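Putative acetyltransferase (Streptococcus mutans, PDB 3LD2) probably transfers an acyl group, most likely acetyl, from a coenzyme A thioester to an acceptor substrate, as GNAT-family acetyltransferases do. Local coordinates at residues 38-41 and 42-46; 86-90 and 91-95; 128-131 and 132-135. All coordinates share one frame; numbering follows the deposited sequence.

Overall arrangement
Contact 1 (38-46) and contact 2 (86-95) lie toward the periphery, each centred about 16 Å from the centre of the chain, whereas contact 3 (128-135) is centred about 11 Å away and reaches the coenzyme. Contacts 1 and 2 share the sheet, since strands 35-39 and 82-88 are antiparallel neighbours, and a salt bridge from Asp-44 OD1 to Lys-87 NZ, 2.9 Å, joins them. Contacts 2 and 3 meet through apolar packing, with Leu-130 CD1 4.1 Å from Ala-86 CB. The chemistry follows position: turn bonds and charges at the strand-to-helix turn and the hairpin, and helical hydrogen bonds with a buried apolar side in contact 3.

Contact 1 (38-41 and 42-46); sequences SPML and LSDIE
Leu-41 and Asp-44 hold each other by two hydrogen bonds that close the turn between strand 35-39 and the helix that follows. Asp-44 N donates to Leu-41 O at 2.8 Å, an i+3 to i bond consistent with the 3-10 geometry of 42-44. The donor stands well above the carbonyl plane. In return, the bond from Leu-41 N to Asp-44 OD2, 3.2 Å, is nearly straight, with 165° at the hydrogen, and comes from above the carboxylate plane. The Asp-44 side chain can answer because its CG lies beside its own backbone N (chi1 -79°), which folds the carboxylate back over the turn. Its other oxygen, OD1, is paired with Lys-87, so both oxygens of this buried acid have a partner and its negative charge is probably stabilised.

The tightly packed part is formed by Met-40, a selenomethionine. Its CG slides past Asp-44 CB at 3.9 Å, the two side chains running in opposite directions. Farther out, the chain bends at chi3 (74°), bringing CE to Ile-45 CG1 at 3.8 Å, where the two side chains cross at about a right angle. Met-40, Asp-44 and Ile-45 are all buried.

The other side of the turn differs in burial and chemistry: Leu-41, Leu-42 and Ser-43 are exposed. Leu-41 runs outward, and its CD1 lies 3.8 Å from Ser-43 OG, an apolar methyl beside a hydroxyl. The Leu-42 side chain touches the 38-41 segment through CB alone and otherwise points away.

In the fold, Met-40 packs on Phe-83 and Val-85 of the neighbouring antiparallel strand 82-88 and on Phe-77 of helix 70-77, while Ile-45 of helix 45-55 meets Ile-73 and Ile-74 of helix 70-77, beside the outermost strand 35-39.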
ATOM      1  N   SER A  38       0.403  14.189  -4.995  1.00 17.20           N
ATOM      2  CA  SER A  38       0.112  15.237  -4.045  1.00 15.36           C
ATOM      3  C   SER A  38      -0.462  14.636  -2.759  1.00 18.91           C
ATOM      4  O   SER A  38      -0.884  13.471  -2.746  1.00 17.68           O
ATOM      5  CB  SER A  38      -0.888  16.201  -4.673  1.00 14.82           C
ATOM      6  OG  SER A  38      -2.163  15.593  -4.785  1.00 18.64           O
ATOM      7  N   PRO A  39      -0.465  15.428  -1.668  1.00 17.18           N
ATOM      8  CA  PRO A  39      -1.049  15.011  -0.386  1.00 12.45           C
ATOM      9  C   PRO A  39      -2.548  14.787  -0.537  1.00 13.48           C
ATOM     10  O   PRO A  39      -3.205  15.542  -1.240  1.00 17.53           O
ATOM     11  CB  PRO A  39      -0.812  16.226   0.518  1.00 11.96           C
ATOM     12  CG  PRO A  39       0.250  17.029  -0.155  1.00 12.51           C
ATOM     13  CD  PRO A  39       0.186  16.751  -1.604  1.00 11.50           C
HETATM   14  N   MSE A  40      -3.101  13.782   0.116  1.00 14.04           N
HETATM   15  CA  MSE A  40      -4.538  13.543   0.012  1.00 13.90           C
HETATM   16  C   MSE A  40      -5.352  14.625   0.742  1.00 16.94           C
HETATM   17  O   MSE A  40      -5.028  15.014   1.865  1.00 13.32           O
HETATM   18  CB  MSE A  40      -4.895  12.153   0.551  1.00 12.56           C
HETATM   19  CG  MSE A  40      -6.359  11.793   0.356  1.00 17.55           C
HETATM   20 SE   MSE A  40      -6.998  10.175   1.320  0.80 27.50          SE
HETATM   21  CE  MSE A  40      -7.082  10.829   3.179  1.00 14.43           C
ATOM     22  N   LEU A  41      -6.417  15.095   0.098  1.00 17.73           N
ATOM     23  CA  LEU A  41      -7.307  16.084   0.678  1.00 13.09           C
ATOM     24  C   LEU A  41      -8.487  15.434   1.346  1.00 16.44           C
ATOM     25  O   LEU A  41      -8.923  14.345   0.967  1.00 17.42           O
ATOM     26  CB  LEU A  41      -7.872  17.001  -0.399  1.00 17.94           C
ATOM     27  CG  LEU A  41      -6.929  17.941  -1.114  1.00 17.78           C
ATOM     28  CD1 LEU A  41      -7.697  18.571  -2.235  1.00 16.25           C
ATOM     29  CD2 LEU A  41      -6.396  18.965  -0.131  1.00 14.60           C
ATOM     30  N   LEU A  42      -9.042  16.135   2.319  1.00 15.88           N
ATOM     31  CA  LEU A  42     -10.204  15.638   3.002  1.00 17.35           C
ATOM     32  C   LEU A  42     -11.261  15.440   1.936  1.00 18.74           C
ATOM     33  O   LEU A  42     -12.024  14.485   1.978  1.00 18.25           O
ATOM     34  CB  LEU A  42     -10.669  16.669   4.015  1.00 19.43           C
ATOM     35  CG  LEU A  42     -11.047  16.137   5.387  1.00 22.97           C
ATOM     36  CD1 LEU A  42      -9.786  15.763   6.104  1.00 22.66           C
ATOM     37  CD2 LEU A  42     -11.792  17.215   6.173  1.00 26.59           C
ATOM     38  N   SER A  43     -11.293  16.352   0.966  1.00 17.93           N
ATOM     39  CA  SER A  43     -12.320  16.288  -0.077  1.00 22.01           C
ATOM     40  C   SER A  43     -12.069  15.179  -1.125  1.00 20.05           C
ATOM     41  O   SER A  43     -12.943  14.899  -1.939  1.00 18.30           O
ATOM     42  CB  SER A  43     -12.547  17.659  -0.747  1.00 14.03           C
ATOM     43  OG  SER A  43     -11.418  18.107  -1.482  1.00 15.27           O
ATOM     44  N   ASP A  44     -10.883  14.567  -1.088  1.00 15.63           N
ATOM     45  CA  ASP A  44     -10.542  13.444  -1.969  1.00 19.49           C
ATOM     46  C   ASP A  44     -11.040  12.085  -1.462  1.00 18.51           C
ATOM     47  O   ASP A  44     -10.951  11.088  -2.177  1.00 19.78           O
ATOM     48  CB  ASP A  44      -9.023  13.313  -2.115  1.00 20.17           C
ATOM     49  CG  ASP A  44      -8.431  14.298  -3.077  1.00 20.56           C
ATOM     50  OD1 ASP A  44      -9.170  14.811  -3.951  1.00 28.41           O
ATOM     51  OD2 ASP A  44      -7.212  14.539  -2.973  1.00 19.60           O
ATOM     52  N   ILE A  45     -11.533  12.035  -0.232  1.00 15.78           N
ATOM     53  CA  ILE A  45     -11.780  10.747   0.414  1.00 18.49           C
ATOM     54  C   ILE A  45     -12.858   9.881  -0.254  1.00 20.80           C
ATOM     55  O   ILE A  45     -12.775   8.660  -0.233  1.00 17.49           O
ATOM     56  CB  ILE A  45     -12.083  10.912   1.921  1.00 17.15           C
ATOM     57  CG1 ILE A  45     -10.810  11.330   2.671  1.00 16.93           C
ATOM     58  CG2 ILE A  45     -12.677   9.626   2.495  1.00 18.13           C
ATOM     59  CD1 ILE A  45     -11.038  11.667   4.131  1.00 14.95           C
ATOM     60  N   GLU A  46     -13.876  10.516  -0.822  1.00 26.15           N
ATOM     61  CA  GLU A  46     -14.942   9.798  -1.516  1.00 25.10           C
ATOM     62  C   GLU A  46     -14.326   8.949  -2.611  1.00 23.34           C
ATOM     63  O   GLU A  46     -14.641   7.774  -2.769  1.00 22.76           O
ATOM     64  CB  GLU A  46     -15.902  10.784  -2.180  1.00 23.69           C
ATOM     65  CG  GLU A  46     -17.366  10.524  -1.876  1.00 31.93           C
ATOM     66  CD  GLU A  46     -17.730  10.892  -0.425  1.00 49.86           C
ATOM     67  OE1 GLU A  46     -16.934  10.580   0.503  1.00 46.37           O
ATOM     68  OE2 GLU A  46     -18.811  11.496  -0.216  1.00 47.62           O
TER

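Contact 2 (86-90 and 91-95); sequences AKIKD and KIVGV
Ile-88 and Val-93 cross at about a right angle, with Ile-88 CG1 3.7 Å from Val-93 CG2. With CG1 of Val-93 set anti to the carbonyl carbon (chi1 -72°), CG2 is left between the backbone N and that carbon, the branch that meets Ile-88. On the face that bears Lys-87 and Ile-92, a non-hydrogen-bonded antiparallel pair, the lysine chain passes obliquely over the isoleucine, CE lying 4.0 Å from Ile-92 CD1. The ammonium end of Lys-87 makes a salt bridge with Asp-90 OD1 at 3.1 Å, approaching from above the carboxylate plane, and a stronger one with Asp-44.

The strands are not in simple register. Ala-86 N bonds Gly-94 O at 2.8 Å, but Ala-86 O takes its main bond from Val-93 N, 2.7 Å and almost straight at 173°, with a weak second one from Gly-94 N. Val-93 and Gly-94 thus both face Ala-86, a classic beta bulge. Near the loop, Ile-88 N donates to Lys-91 O at 2.8 Å, while Lys-89 and Asp-90 turn the hairpin with positive phi.

The chemistry implies a hairpin end fixed by backbone bonds, the Lys-87 charge probably balanced by two acids while its methylenes pack on Ile-92.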
ATOM      1  N   ALA A  86      -2.390  10.036  -6.476  1.00 16.89           N
ATOM      2  CA  ALA A  86      -1.987  10.413  -7.830  1.00 19.88           C
ATOM      3  C   ALA A  86      -3.212  10.791  -8.645  1.00 17.55           C
ATOM      4  O   ALA A  86      -4.249  10.141  -8.567  1.00 18.92           O
ATOM      5  CB  ALA A  86      -1.184   9.317  -8.497  1.00 13.95           C
ATOM      6  N   LYS A  87      -3.109  11.876  -9.393  1.00 20.01           N
ATOM      7  CA  LYS A  87      -4.255  12.362 -10.155  1.00 22.93           C
ATOM      8  C   LYS A  87      -3.873  12.562 -11.604  1.00 24.77           C
ATOM      9  O   LYS A  87      -2.720  12.905 -11.928  1.00 26.14           O
ATOM     10  CB  LYS A  87      -4.795  13.685  -9.595  1.00 21.94           C
ATOM     11  CG  LYS A  87      -5.341  13.649  -8.171  1.00 25.55           C
ATOM     12  CD  LYS A  87      -5.992  14.997  -7.824  1.00 31.79           C
ATOM     13  CE  LYS A  87      -6.059  15.259  -6.325  1.00 29.38           C
ATOM     14  NZ  LYS A  87      -7.329  15.935  -5.886  1.00 22.79           N
ATOM     15  N   ILE A  88      -4.856  12.348 -12.467  1.00 28.27           N
ATOM     16  CA  ILE A  88      -4.743  12.647 -13.889  1.00 32.48           C
ATOM     17  C   ILE A  88      -5.996  13.442 -14.268  1.00 34.22           C
ATOM     18  O   ILE A  88      -7.078  12.870 -14.371  1.00 38.40           O
ATOM     19  CB  ILE A  88      -4.630  11.354 -14.725  1.00 29.56           C
ATOM     20  CG1 ILE A  88      -3.336  10.626 -14.392  1.00 28.34           C
ATOM     21  CG2 ILE A  88      -4.616  11.666 -16.206  1.00 37.27           C
ATOM     22  CD1 ILE A  88      -3.072   9.412 -15.263  1.00 25.51           C
ATOM     23  N   LYS A  89      -5.843  14.757 -14.435  1.00 37.22           N
ATOM     24  CA  LYS A  89      -6.969  15.698 -14.538  1.00 40.34           C
ATOM     25  C   LYS A  89      -7.752  15.881 -13.212  1.00 42.02           C
ATOM     26  O   LYS A  89      -8.984  15.882 -13.195  1.00 44.48           O
ATOM     27  CB  LYS A  89      -7.916  15.316 -15.685  1.00 42.07           C
ATOM     28  CG  LYS A  89      -9.092  14.441 -15.263  1.00 42.21           C
ATOM     29  CD  LYS A  89      -9.985  14.082 -16.427  1.00 51.71           C
ATOM     30  CE  LYS A  89      -9.165  13.539 -17.590  1.00 55.47           C
ATOM     31  NZ  LYS A  89     -10.010  13.352 -18.810  1.00 57.65           N
ATOM     32  N   ASP A  90      -7.042  16.069 -12.104  1.00 38.73           N
ATOM     33  CA  ASP A  90      -7.697  16.107 -10.785  1.00 40.90           C
ATOM     34  C   ASP A  90      -8.702  14.955 -10.559  1.00 35.81           C
ATOM     35  O   ASP A  90      -9.593  15.036  -9.718  1.00 36.21           O
ATOM     36  CB  ASP A  90      -8.334  17.478 -10.494  1.00 41.03           C
ATOM     37  CG  ASP A  90      -8.207  17.886  -9.008  1.00 48.41           C
ATOM     38  OD1 ASP A  90      -8.954  17.330  -8.161  1.00 43.41           O
ATOM     39  OD2 ASP A  90      -7.354  18.763  -8.689  1.00 43.01           O
ATOM     40  N   LYS A  91      -8.534  13.886 -11.328  1.00 33.56           N
ATOM     41  CA  LYS A  91      -9.178  12.613 -11.052  1.00 30.62           C
ATOM     42  C   LYS A  91      -8.152  11.708 -10.351  1.00 26.23           C
ATOM     43  O   LYS A  91      -7.006  11.567 -10.814  1.00 23.44           O
ATOM     44  CB  LYS A  91      -9.646  11.979 -12.365  1.00 34.82           C
ATOM     45  CG  LYS A  91     -10.007  10.499 -12.277  1.00 33.00           C
ATOM     46  CD  LYS A  91     -11.501  10.285 -12.012  1.00 33.28           C
ATOM     47  CE  LYS A  91     -11.843   8.795 -11.865  1.00 26.69           C
ATOM     48  NZ  LYS A  91     -13.303   8.596 -11.653  1.00 23.95           N
ATOM     49  N   ILE A  92      -8.548  11.117  -9.226  1.00 22.80           N
ATOM     50  CA  ILE A  92      -7.650  10.236  -8.473  1.00 22.43           C
ATOM     51  C   ILE A  92      -7.481   8.902  -9.204  1.00 21.72           C
ATOM     52  O   ILE A  92      -8.479   8.268  -9.528  1.00 20.83           O
ATOM     53  CB  ILE A  92      -8.217   9.890  -7.088  1.00 23.76           C
ATOM     54  CG1 ILE A  92      -8.665  11.143  -6.325  1.00 22.69           C
ATOM     55  CG2 ILE A  92      -7.196   9.059  -6.296  1.00 19.87           C
ATOM     56  CD1 ILE A  92      -7.617  11.701  -5.423  1.00 20.08           C
ATOM     57  N   VAL A  93      -6.239   8.477  -9.444  1.00 18.15           N
ATOM     58  CA  VAL A  93      -5.973   7.226 -10.161  1.00 21.63           C
ATOM     59  C   VAL A  93      -5.019   6.297  -9.413  1.00 19.88           C
ATOM     60  O   VAL A  93      -4.722   5.196  -9.878  1.00 17.88           O
ATOM     61  CB  VAL A  93      -5.379   7.465 -11.578  1.00 21.31           C
ATOM     62  CG1 VAL A  93      -6.442   8.007 -12.515  1.00 20.01           C
ATOM     63  CG2 VAL A  93      -4.135   8.366 -11.512  1.00 17.23           C
ATOM     64  N   GLY A  94      -4.536   6.757  -8.264  1.00 16.36           N
ATOM     65  CA  GLY A  94      -3.666   5.969  -7.415  1.00 15.20           C
ATOM     66  C   GLY A  94      -3.626   6.494  -5.987  1.00 16.92           C
ATOM     67  O   GLY A  94      -3.832   7.691  -5.744  1.00 17.13           O
ATOM     68  N   VAL A  95      -3.374   5.603  -5.031  1.00 13.86           N
ATOM     69  CA  VAL A  95      -3.258   6.021  -3.640  1.00 14.56           C
ATOM     70  C   VAL A  95      -2.270   5.161  -2.839  1.00 16.02           C
ATOM     71  O   VAL A  95      -2.214   3.938  -2.997  1.00 15.97           O
ATOM     72  CB  VAL A  95      -4.633   6.061  -2.939  1.00 15.13           C
ATOM     73  CG1 VAL A  95      -5.311   4.693  -2.998  1.00 11.31           C
ATOM     74  CG2 VAL A  95      -4.476   6.556  -1.500  1.00 12.24           C
TER

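Contact 3 (128-131 and 132-135); sequences RALV and QIFL. With COA (coenzyme A), chain E.
Gln-132 N donates to Arg-128 O at 2.9 Å, and Arg-128 N, one turn nearer the start of the helix, donates to the coenzyme A phosphate oxygen O2A at 2.7 Å. The phosphate bond is fairly straight, 155° at the hydrogen, and Arg-128 CB rests against the same oxygen. The next helical bonds run from Ile-133 N to Ala-129 O, from Leu-135 N to Val-131 O and from Phe-134 N to Leu-130 O, the last 3.0 Å long and nearly collinear with the carbonyl.

Outward from this backbone, the Arg-128 chain is extended and lies alongside Gln-132, both pointing the same way, with guanidinium and amide planes 54° apart. Val-131 and Leu-135 also lie side by side, CG1 to CD1 at 3.9 Å. Phe-134 turns its ring edge to Val-131 O, which lies near the ring plane 3.8 Å from CD2. The ring meets Tyr-98 edge-to-face and also packs on Phe-113, while Leu-130 reaches Ile-115 and Leu-96 of the sheet beneath.

Backbone N-H groups of Arg-123, Gly-125 and Gly-127 also hold the coenzyme at the N-terminal end of helix 126-138, whose dipole would probably favour the negative charge. With Arg-128 N on the diphosphate oxygen O2A, the arrangement is typical of the pyrophosphate-binding loop of the GNAT fold, whose R/Q-x-x-G-x-G/A motif Gly-125 and Gly-127 fit.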
ATOM      1  N   ARG A 128       5.223   3.037  -9.373  1.00 14.83           N
ATOM      2  CA  ARG A 128       6.614   3.362  -9.168  1.00 15.88           C
ATOM      3  C   ARG A 128       6.781   4.768  -8.563  1.00 18.39           C
ATOM      4  O   ARG A 128       7.551   4.958  -7.619  1.00 16.05           O
ATOM      5  CB  ARG A 128       7.354   3.236 -10.502  1.00 17.54           C
ATOM      6  CG  ARG A 128       8.837   3.414 -10.415  1.00 19.70           C
ATOM      7  CD  ARG A 128       9.561   2.992 -11.686  1.00 17.25           C
ATOM      8  NE  ARG A 128      10.885   3.602 -11.654  1.00 26.18           N
ATOM      9  CZ  ARG A 128      11.980   3.160 -12.274  1.00 34.27           C
ATOM     10  NH1 ARG A 128      11.945   2.052 -13.023  1.00 35.91           N
ATOM     11  NH2 ARG A 128      13.124   3.841 -12.130  1.00 29.18           N
ATOM     12  N   ALA A 129       6.043   5.735  -9.103  1.00 16.16           N
ATOM     13  CA  ALA A 129       6.195   7.130  -8.733  1.00 13.78           C
ATOM     14  C   ALA A 129       5.668   7.367  -7.317  1.00 13.84           C
ATOM     15  O   ALA A 129       6.226   8.159  -6.547  1.00 12.02           O
ATOM     16  CB  ALA A 129       5.466   8.031  -9.749  1.00 12.02           C
ATOM     17  N   LEU A 130       4.589   6.686  -6.975  1.00 11.27           N
ATOM     18  CA  LEU A 130       4.086   6.757  -5.615  1.00 13.27           C
ATOM     19  C   LEU A 130       5.166   6.247  -4.641  1.00 14.50           C
ATOM     20  O   LEU A 130       5.582   6.945  -3.708  1.00 11.81           O
ATOM     21  CB  LEU A 130       2.806   5.935  -5.485  1.00 11.66           C
ATOM     22  CG  LEU A 130       1.385   6.538  -5.417  1.00 16.11           C
ATOM     23  CD1 LEU A 130       1.265   8.067  -5.440  1.00 10.46           C
ATOM     24  CD2 LEU A 130       0.452   5.881  -6.452  1.00 12.71           C
ATOM     25  N   VAL A 131       5.637   5.029  -4.893  1.00 15.95           N
ATOM     26  CA  VAL A 131       6.597   4.366  -4.021  1.00 13.84           C
ATOM     27  C   VAL A 131       7.811   5.245  -3.856  1.00 13.11           C
ATOM     28  O   VAL A 131       8.392   5.341  -2.773  1.00 12.35           O
ATOM     29  CB  VAL A 131       6.973   2.964  -4.573  1.00 13.72           C
ATOM     30  CG1 VAL A 131       8.270   2.449  -3.969  1.00 11.83           C
ATOM     31  CG2 VAL A 131       5.820   1.996  -4.332  1.00  9.85           C
ATOM     32  N   GLN A 132       8.169   5.921  -4.934  1.00 14.25           N
ATOM     33  CA  GLN A 132       9.377   6.721  -4.936  1.00 14.74           C
ATOM     34  C   GLN A 132       9.262   7.965  -4.058  1.00 16.38           C
ATOM     35  O   GLN A 132      10.209   8.329  -3.361  1.00 13.49           O
ATOM     36  CB  GLN A 132       9.732   7.128  -6.347  1.00 11.98           C
ATOM     37  CG  GLN A 132      11.134   6.798  -6.702  1.00 20.44           C
ATOM     38  CD  GLN A 132      11.388   5.292  -6.698  1.00 26.23           C
ATOM     39  OE1 GLN A 132      10.623   4.525  -7.292  1.00 28.65           O
ATOM     40  NE2 GLN A 132      12.467   4.864  -6.032  1.00 20.76           N
ATOM     41  N   ILE A 133       8.125   8.648  -4.078  1.00 15.20           N
ATOM     42  CA  ILE A 133       8.097   9.798  -3.209  1.00 15.07           C
ATOM     43  C   ILE A 133       7.924   9.330  -1.772  1.00 14.05           C
ATOM     44  O   ILE A 133       8.572   9.860  -0.867  1.00 16.80           O
ATOM     45  CB  ILE A 133       7.205  11.015  -3.691  1.00 16.16           C
ATOM     46  CG1 ILE A 133       5.824  10.992  -3.082  1.00 13.40           C
ATOM     47  CG2 ILE A 133       7.163  11.127  -5.232  1.00  9.48           C
ATOM     48  CD1 ILE A 133       4.863  10.287  -3.998  1.00 21.65           C
ATOM     49  N   PHE A 134       7.115   8.297  -1.566  1.00 13.08           N
ATOM     50  CA  PHE A 134       7.026   7.680  -0.241  1.00 12.96           C
ATOM     51  C   PHE A 134       8.424   7.429   0.335  1.00 14.56           C
ATOM     52  O   PHE A 134       8.735   7.864   1.439  1.00 16.11           O
ATOM     53  CB  PHE A 134       6.233   6.369  -0.294  1.00 12.56           C
ATOM     54  CG  PHE A 134       6.524   5.421   0.855  1.00 13.20           C
ATOM     55  CD1 PHE A 134       6.017   5.664   2.134  1.00 14.69           C
ATOM     56  CD2 PHE A 134       7.285   4.273   0.651  1.00 12.74           C
ATOM     57  CE1 PHE A 134       6.279   4.792   3.205  1.00 13.07           C
ATOM     58  CE2 PHE A 134       7.548   3.383   1.710  1.00 14.27           C
ATOM     59  CZ  PHE A 134       7.043   3.643   2.993  1.00 13.18           C
ATOM     60  N   LEU A 135       9.263   6.727  -0.412  1.00 12.63           N
ATOM     61  CA  LEU A 135      10.573   6.363   0.085  1.00 14.74           C
ATOM     62  C   LEU A 135      11.344   7.592   0.518  1.00 19.74           C
ATOM     63  O   LEU A 135      12.029   7.557   1.546  1.00 19.48           O
ATOM     64  CB  LEU A 135      11.368   5.564  -0.946  1.00 13.71           C
ATOM     65  CG  LEU A 135      10.956   4.103  -1.135  1.00 17.18           C
ATOM     66  CD1 LEU A 135      11.664   3.507  -2.336  1.00 18.00           C
ATOM     67  CD2 LEU A 135      11.246   3.253   0.122  1.00 15.40           C
TER
HETATM   68  N1A COA E 164       2.785  -8.172 -14.837  1.00 22.17           N
HETATM   69  C2A COA E 164       4.267  -8.209 -14.836  1.00 18.18           C
HETATM   70  N3A COA E 164       5.025  -7.117 -14.133  1.00 17.21           N
HETATM   71  C4A COA E 164       4.298  -6.056 -13.455  1.00 16.18           C
HETATM   72  C5A COA E 164       2.828  -6.037 -13.443  1.00 17.44           C
HETATM   73  C6A COA E 164       2.055  -7.105 -14.150  1.00 14.94           C
HETATM   74  N6A COA E 164       0.603  -7.032 -14.111  1.00 15.24           N
HETATM   75  N7A COA E 164       2.339  -4.870 -12.690  1.00 18.31           N
HETATM   76  C8A COA E 164       3.519  -4.182 -12.226  1.00 18.08           C
HETATM   77  N9A COA E 164       4.719  -4.965 -12.620  1.00 16.39           N
HETATM   78  C1B COA E 164       5.907  -4.287 -12.563  1.00 21.51           C
HETATM   79  C2B COA E 164       6.941  -4.153 -13.664  1.00 24.84           C
HETATM   80  O2B COA E 164       7.414  -5.193 -14.466  1.00 39.82           O
HETATM   81  C3B COA E 164       7.486  -2.794 -13.606  1.00 27.48           C
HETATM   82  O3B COA E 164       8.341  -2.262 -14.568  1.00 35.89           O
HETATM   83  P3B COA E 164       7.696  -1.979 -16.093  1.00 32.97           P
HETATM   84  O7A COA E 164       8.733  -0.902 -16.792  1.00 27.38           O
HETATM   85  O8A COA E 164       7.646  -3.361 -17.013  1.00 36.86           O
HETATM   86  O9A COA E 164       6.337  -1.472 -16.028  1.00 29.62           O
HETATM   87  C4B COA E 164       6.746  -2.076 -12.495  1.00 25.01           C
HETATM   88  O4B COA E 164       5.753  -2.992 -11.907  1.00 28.03           O
HETATM   89  C5B COA E 164       6.639  -0.633 -12.142  1.00 24.32           C
HETATM   90  O5B COA E 164       5.371  -0.547 -12.765  1.00 21.07           O
HETATM   91  P1A COA E 164       4.143   0.471 -12.366  1.00 16.40           P
HETATM   92  O1A COA E 164       3.410   0.970 -13.761  1.00 23.01           O
HETATM   93  O2A COA E 164       4.709   1.587 -11.620  1.00 17.88           O
HETATM   94  O3A COA E 164       3.051  -0.320 -11.437  1.00 15.37           O
HETATM   95  P2A COA E 164       1.463   0.072 -11.339  1.00 15.84           P
HETATM   96  O4A COA E 164       0.648  -0.646 -12.580  1.00 23.34           O
HETATM   97  O5A COA E 164       1.252   1.513 -11.374  1.00 21.03           O
HETATM   98  O6A COA E 164       0.870  -0.572  -9.949  1.00 15.99           O
HETATM   99  CBP COA E 164       0.451  -2.192  -8.353  1.00 19.10           C
HETATM  100  CCP COA E 164       1.466  -1.720  -9.407  1.00 14.82           C
HETATM  101  CDP COA E 164       0.290  -1.046  -7.318  1.00 13.41           C
HETATM  102  CEP COA E 164       0.910  -3.519  -7.691  1.00 16.54           C
HETATM  103  CAP COA E 164      -0.920  -2.387  -9.057  1.00 15.15           C
HETATM  104  OAP COA E 164      -0.989  -3.562  -9.818  1.00 15.29           O
HETATM  105  C9P COA E 164      -2.014  -2.502  -8.005  1.00 14.94           C
HETATM  106  O9P COA E 164      -2.810  -1.624  -7.933  1.00 17.58           O
HETATM  107  N8P COA E 164      -2.501  -3.826  -7.654  1.00 15.30           N
HETATM  108  C7P COA E 164      -3.860  -3.830  -7.155  1.00 15.19           C
HETATM  109  C6P COA E 164      -3.936  -4.384  -5.728  1.00 22.30           C
HETATM  110  C5P COA E 164      -2.638  -4.120  -4.960  1.00 22.01           C
HETATM  111  O5P COA E 164      -2.424  -3.033  -4.545  1.00 27.03           O
HETATM  112  N4P COA E 164      -1.719  -5.197  -4.645  1.00 22.44           N
HETATM  113  C3P COA E 164      -0.849  -5.135  -3.453  1.00 29.84           C
HETATM  114  C2P COA E 164      -0.507  -3.724  -2.966  1.00 21.59           C
HETATM  115  S1P COA E 164      -1.147  -3.542  -1.264  1.00 50.25           S